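Local coordinates for ABC transporter substrate-binding protein (Bradyrhizobium japonicum, PDB 4I1D) that probably serves as the periplasmic solute-binding component of an ABC transporter, with a D-malate molecule held in the pocket of this crystal, at residues A138-A150 against W306-W318. Residues are numbered along the deposited sequence; the frame is centred on the assembly and turned at random.
Sequences ALRNHPIATLEAA and WSSPAGEAAEKRW. With ACT (acetate ion), chain S.
Trp318 of the C-terminal helix 309-321 lies against the loop 141-145 that joins strand 137-140 to helix 146-153, a strand-to-helix connection in a lobe of this periplasmic binding protein fold. A chi1 of -169°, which sets CG anti to the backbone N, lays one indole face on the His142-Pro143 peptide. Pro143 packs over this face, its CD making a CH-pi contact 3.7 Å from the centroid of the five-membered ring, while the carbonyl carbon of His142 lies over the same face, toward its rim. At the ring's edge, NE1 of Trp318 donates to OD1 of Asn141 at 2.9 Å; the bond is nearly straight (167°) and runs close to the line where the indole and amide planes, inclined to each other, meet. An alanine in place of Trp318 would probably leave Asn141 OD1 without this donor and open a gap beside Pro143 and the methyls of Thr146 and Leu147. Leu147 spreads its branches between the two tryptophans, CD2 lying 4.1 Å from Trp318 CZ3 and CD1 3.7 Å from Trp306 CH2. Farther along, the Glu148 chain bends at chi2 (87°) and brings its carboxylate to the edge of Trp306; its OE1 is also hydrogen-bonded to Tyr162 OH. There the syn lone pair of Glu148 OE1 accepts Trp306 NE1 at 2.7 Å.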
loop_
_atom_site.group_PDB
_atom_site.type_symbol
_atom_site.label_atom_id
_atom_site.label_comp_id
_atom_site.label_asym_id
_atom_site.label_seq_id
_atom_site.Cartn_x
_atom_site.Cartn_y
_atom_site.Cartn_z
ATOM N N ALA A 138 -5.908 -33.929 -1.534
ATOM C CA ALA A 138 -6.026 -32.646 -2.228
ATOM C C ALA A 138 -7.487 -32.409 -2.565
ATOM O O ALA A 138 -8.244 -33.355 -2.808
ATOM C CB ALA A 138 -5.185 -32.631 -3.496
ATOM N N LEU A 139 -7.883 -31.142 -2.552
ATOM C CA LEU A 139 -9.205 -30.744 -3.008
ATOM C C LEU A 139 -8.963 -29.556 -3.913
ATOM O O LEU A 139 -7.864 -28.996 -3.913
ATOM C CB LEU A 139 -10.117 -30.348 -1.831
ATOM C CG LEU A 139 -10.667 -31.447 -0.911
ATOM C CD1 LEU A 139 -11.477 -30.838 0.257
ATOM C CD2 LEU A 139 -11.513 -32.447 -1.702
ATOM N N ARG A 140 -9.968 -29.168 -4.687
ATOM C CA ARG A 140 -9.820 -28.020 -5.576
ATOM C C ARG A 140 -10.047 -26.721 -4.806
ATOM O O ARG A 140 -10.952 -26.645 -3.971
ATOM C CB ARG A 140 -10.819 -28.103 -6.722
ATOM C CG ARG A 140 -10.638 -26.969 -7.738
ATOM C CD ARG A 140 -11.683 -27.018 -8.845
ATOM N NE ARG A 140 -11.482 -25.917 -9.784
ATOM C CZ ARG A 140 -12.431 -25.399 -10.558
ATOM N NH1 ARG A 140 -13.672 -25.872 -10.506
ATOM N NH2 ARG A 140 -12.140 -24.398 -11.380
ATOM N N ASN A 141 -9.234 -25.708 -5.081
ATOM C CA ASN A 141 -9.421 -24.395 -4.458
ATOM C C ASN A 141 -10.571 -23.666 -5.126
ATOM O O ASN A 141 -10.362 -22.689 -5.849
ATOM C CB ASN A 141 -8.150 -23.539 -4.543
ATOM C CG ASN A 141 -8.205 -22.313 -3.634
ATOM O OD1 ASN A 141 -9.283 -21.813 -3.294
ATOM N ND2 ASN A 141 -7.035 -21.827 -3.230
ATOM N N HIS A 142 -11.786 -24.149 -4.882
ATOM C CA HIS A 142 -12.959 -23.635 -5.571
ATOM C C HIS A 142 -14.232 -24.219 -4.977
ATOM O O HIS A 142 -14.288 -25.406 -4.668
ATOM C CB HIS A 142 -12.878 -23.978 -7.059
ATOM C CG HIS A 142 -13.706 -23.089 -7.925
ATOM N ND1 HIS A 142 -15.058 -23.285 -8.119
ATOM C CD2 HIS A 142 -13.378 -21.993 -8.651
ATOM C CE1 HIS A 142 -15.522 -22.352 -8.927
ATOM N NE2 HIS A 142 -14.523 -21.556 -9.265
ATOM N N PRO A 143 -15.264 -23.384 -4.821
ATOM C CA PRO A 143 -16.489 -23.838 -4.142
ATOM C C PRO A 143 -17.295 -24.862 -4.940
ATOM O O PRO A 143 -17.889 -25.757 -4.338
ATOM C CB PRO A 143 -17.286 -22.542 -3.940
ATOM C CG PRO A 143 -16.721 -21.575 -4.972
ATOM C CD PRO A 143 -15.273 -21.939 -5.112
ATOM N N ILE A 144 -17.298 -24.754 -6.265
ATOM C CA ILE A 144 -18.109 -25.638 -7.104
ATOM C C ILE A 144 -17.687 -27.109 -6.987
ATOM O O ILE A 144 -16.507 -27.421 -7.099
ATOM C CB ILE A 144 -18.030 -25.214 -8.572
ATOM C CG1 ILE A 144 -18.403 -23.740 -8.708
ATOM C CG2 ILE A 144 -18.944 -26.076 -9.432
ATOM C CD1 ILE A 144 -19.851 -23.486 -8.494
ATOM N N ALA A 145 -18.664 -27.995 -6.790
ATOM C CA ALA A 145 -18.440 -29.433 -6.570
ATOM C C ALA A 145 -17.859 -29.716 -5.186
ATOM O O ALA A 145 -18.213 -30.704 -4.551
ATOM C CB ALA A 145 -17.545 -30.033 -7.653
ATOM N N THR A 146 -16.965 -28.847 -4.728
ATOM C CA THR A 146 -16.362 -28.998 -3.404
ATOM C C THR A 146 -17.421 -28.949 -2.290
ATOM O O THR A 146 -17.441 -29.816 -1.402
ATOM C CB THR A 146 -15.277 -27.925 -3.168
ATOM O OG1 THR A 146 -14.351 -27.935 -4.261
ATOM C CG2 THR A 146 -14.522 -28.182 -1.867
ATOM N N LEU A 147 -18.300 -27.945 -2.335
ATOM C CA LEU A 147 -19.373 -27.838 -1.344
ATOM C C LEU A 147 -20.234 -29.089 -1.374
ATOM O O LEU A 147 -20.559 -29.640 -0.327
ATOM C CB LEU A 147 -20.254 -26.620 -1.606
ATOM C CG LEU A 147 -19.575 -25.262 -1.463
ATOM C CD1 LEU A 147 -20.624 -24.170 -1.446
ATOM C CD2 LEU A 147 -18.742 -25.217 -0.194
ATOM N N GLU A 148 -20.616 -29.535 -2.568
ATOM C CA GLU A 148 -21.427 -30.758 -2.674
ATOM C C GLU A 148 -20.760 -31.950 -1.975
ATOM O O GLU A 148 -21.408 -32.677 -1.220
ATOM C CB GLU A 148 -21.732 -31.101 -4.137
ATOM C CG GLU A 148 -22.765 -30.193 -4.797
ATOM C CD GLU A 148 -22.176 -28.921 -5.413
ATOM O OE1 GLU A 148 -22.905 -28.266 -6.191
ATOM O OE2 GLU A 148 -21.003 -28.574 -5.130
ATOM N N ALA A 149 -19.464 -32.136 -2.219
ATOM C CA ALA A 149 -18.739 -33.277 -1.665
ATOM C C ALA A 149 -18.701 -33.209 -0.141
ATOM O O ALA A 149 -18.823 -34.232 0.552
ATOM C CB ALA A 149 -17.319 -33.350 -2.240
ATOM N N ALA A 150 -18.527 -32.000 0.380
ATOM C CA ALA A 150 -18.511 -31.808 1.819
ATOM C C ALA A 150 -19.856 -32.196 2.418
ATOM O O ALA A 150 -19.908 -32.783 3.486
ATOM C CB ALA A 150 -18.164 -30.362 2.168
ATOM N N TRP A 306 -26.606 -22.890 -8.592
ATOM C CA TRP A 306 -25.332 -22.169 -8.634
ATOM C C TRP A 306 -25.408 -20.775 -9.258
ATOM O O TRP A 306 -24.640 -19.883 -8.889
ATOM C CB TRP A 306 -24.239 -22.998 -9.321
ATOM C CG TRP A 306 -23.612 -23.945 -8.377
ATOM C CD1 TRP A 306 -23.764 -25.294 -8.351
ATOM C CD2 TRP A 306 -22.762 -23.610 -7.277
ATOM N NE1 TRP A 306 -23.045 -25.830 -7.304
ATOM C CE2 TRP A 306 -22.423 -24.813 -6.629
ATOM C CE3 TRP A 306 -22.251 -22.407 -6.776
ATOM C CZ2 TRP A 306 -21.584 -24.853 -5.514
ATOM C CZ3 TRP A 306 -21.422 -22.449 -5.660
ATOM C CH2 TRP A 306 -21.098 -23.661 -5.046
ATOM N N SER A 307 -26.329 -20.595 -10.199
ATOM C CA SER A 307 -26.486 -19.323 -10.893
ATOM C C SER A 307 -27.539 -18.422 -10.233
ATOM O O SER A 307 -27.854 -17.341 -10.736
ATOM C CB SER A 307 -26.872 -19.580 -12.352
ATOM O OG SER A 307 -28.130 -20.239 -12.432
ATOM N N SER A 308 -28.094 -18.874 -9.117
ATOM C CA SER A 308 -29.083 -18.086 -8.393
ATOM C C SER A 308 -28.366 -17.207 -7.360
ATOM O O SER A 308 -27.177 -17.398 -7.105
ATOM C CB SER A 308 -30.069 -19.014 -7.682
ATOM O OG SER A 308 -29.460 -19.613 -6.543
ATOM N N PRO A 309 -29.090 -16.246 -6.762
ATOM C CA PRO A 309 -28.522 -15.408 -5.703
ATOM C C PRO A 309 -27.838 -16.207 -4.591
ATOM O O PRO A 309 -26.797 -15.764 -4.098
ATOM C CB PRO A 309 -29.754 -14.673 -5.156
ATOM C CG PRO A 309 -30.637 -14.520 -6.375
ATOM C CD PRO A 309 -30.452 -15.815 -7.135
ATOM N N ALA A 310 -28.411 -17.341 -4.191
ATOM C CA ALA A 310 -27.801 -18.172 -3.156
ATOM C C ALA A 310 -26.475 -18.772 -3.641
ATOM O O ALA A 310 -25.511 -18.867 -2.881
ATOM C CB ALA A 310 -28.753 -19.267 -2.703
ATOM N N GLY A 311 -26.419 -19.143 -4.916
ATOM C CA GLY A 311 -25.189 -19.648 -5.499
ATOM C C GLY A 311 -24.100 -18.586 -5.494
ATOM O O GLY A 311 -22.953 -18.870 -5.136
ATOM N N GLU A 312 -24.464 -17.354 -5.860
ATOM C CA GLU A 312 -23.509 -16.247 -5.849
ATOM C C GLU A 312 -22.990 -15.997 -4.432
ATOM O O GLU A 312 -21.780 -15.909 -4.215
ATOM C CB GLU A 312 -24.129 -14.960 -6.414
ATOM C CG GLU A 312 -24.980 -15.145 -7.681
ATOM C CD GLU A 312 -24.178 -15.130 -8.992
ATOM O OE1 GLU A 312 -24.750 -14.713 -10.028
ATOM O OE2 GLU A 312 -22.994 -15.546 -8.994
ATOM N N ALA A 313 -23.909 -15.886 -3.470
ATOM C CA ALA A 313 -23.535 -15.701 -2.065
ATOM C C ALA A 313 -22.538 -16.778 -1.640
ATOM O O ALA A 313 -21.509 -16.471 -1.051
ATOM C CB ALA A 313 -24.763 -15.723 -1.145
ATOM N N ALA A 314 -22.839 -18.033 -1.955
ATOM C CA ALA A 314 -21.928 -19.121 -1.600
ATOM C C ALA A 314 -20.533 -18.885 -2.186
ATOM O O ALA A 314 -19.527 -19.039 -1.487
ATOM C CB ALA A 314 -22.484 -20.471 -2.032
ATOM N N GLU A 315 -20.481 -18.489 -3.456
ATOM C CA GLU A 315 -19.205 -18.226 -4.125
ATOM C C GLU A 315 -18.425 -17.127 -3.421
ATOM O O GLU A 315 -17.226 -17.272 -3.198
ATOM C CB GLU A 315 -19.397 -17.875 -5.608
ATOM C CG GLU A 315 -19.876 -19.040 -6.450
ATOM C CD GLU A 315 -19.909 -18.726 -7.944
ATOM O OE1 GLU A 315 -18.821 -18.602 -8.550
ATOM O OE2 GLU A 315 -21.019 -18.610 -8.514
ATOM N N LYS A 316 -19.109 -16.039 -3.064
ATOM C CA LYS A 316 -18.456 -14.922 -2.386
ATOM C C LYS A 316 -17.858 -15.323 -1.039
ATOM O O LYS A 316 -16.909 -14.700 -0.566
ATOM C CB LYS A 316 -19.408 -13.721 -2.222
ATOM C CG LYS A 316 -19.867 -13.127 -3.552
ATOM C CD LYS A 316 -20.106 -11.616 -3.484
ATOM C CE LYS A 316 -20.417 -11.054 -4.884
ATOM N NZ LYS A 316 -20.440 -9.553 -4.964
ATOM N N ARG A 317 -18.410 -16.358 -0.415
ATOM C CA ARG A 317 -17.910 -16.783 0.892
ATOM C C ARG A 317 -16.607 -17.563 0.782
ATOM O O ARG A 317 -15.855 -17.634 1.746
ATOM C CB ARG A 317 -18.952 -17.607 1.662
ATOM C CG ARG A 317 -20.096 -16.763 2.219
ATOM C CD ARG A 317 -21.256 -17.608 2.684
ATOM N NE ARG A 317 -20.885 -18.455 3.808
ATOM C CZ ARG A 317 -21.754 -19.155 4.529
ATOM N NH1 ARG A 317 -23.050 -19.101 4.237
ATOM N NH2 ARG A 317 -21.324 -19.901 5.544
ATOM N N TRP A 318 -16.346 -18.140 -0.393
ATOM C CA TRP A 318 -15.165 -18.976 -0.570
ATOM C C TRP A 318 -13.928 -18.152 -0.312
ATOM O O TRP A 318 -13.006 -18.595 0.365
ATOM C CB TRP A 318 -15.083 -19.557 -1.986
ATOM C CG TRP A 318 -14.027 -20.610 -2.093
ATOM C CD1 TRP A 318 -12.791 -20.486 -2.663
ATOM C CD2 TRP A 318 -14.102 -21.942 -1.579
ATOM N NE1 TRP A 318 -12.097 -21.668 -2.549
ATOM C CE2 TRP A 318 -12.879 -22.579 -1.888
ATOM C CE3 TRP A 318 -15.086 -22.665 -0.895
ATOM C CZ2 TRP A 318 -12.613 -23.907 -1.528
ATOM C CZ3 TRP A 318 -14.825 -23.984 -0.540
ATOM C CH2 TRP A 318 -13.598 -24.590 -0.859
HETATM C C ACT S . -17.644 -18.802 5.663
HETATM O O ACT S . -18.216 -17.902 4.999
HETATM O OXT ACT S . -18.377 -19.708 6.140
HETATM C CH3 ACT S . -16.157 -18.792 5.883
#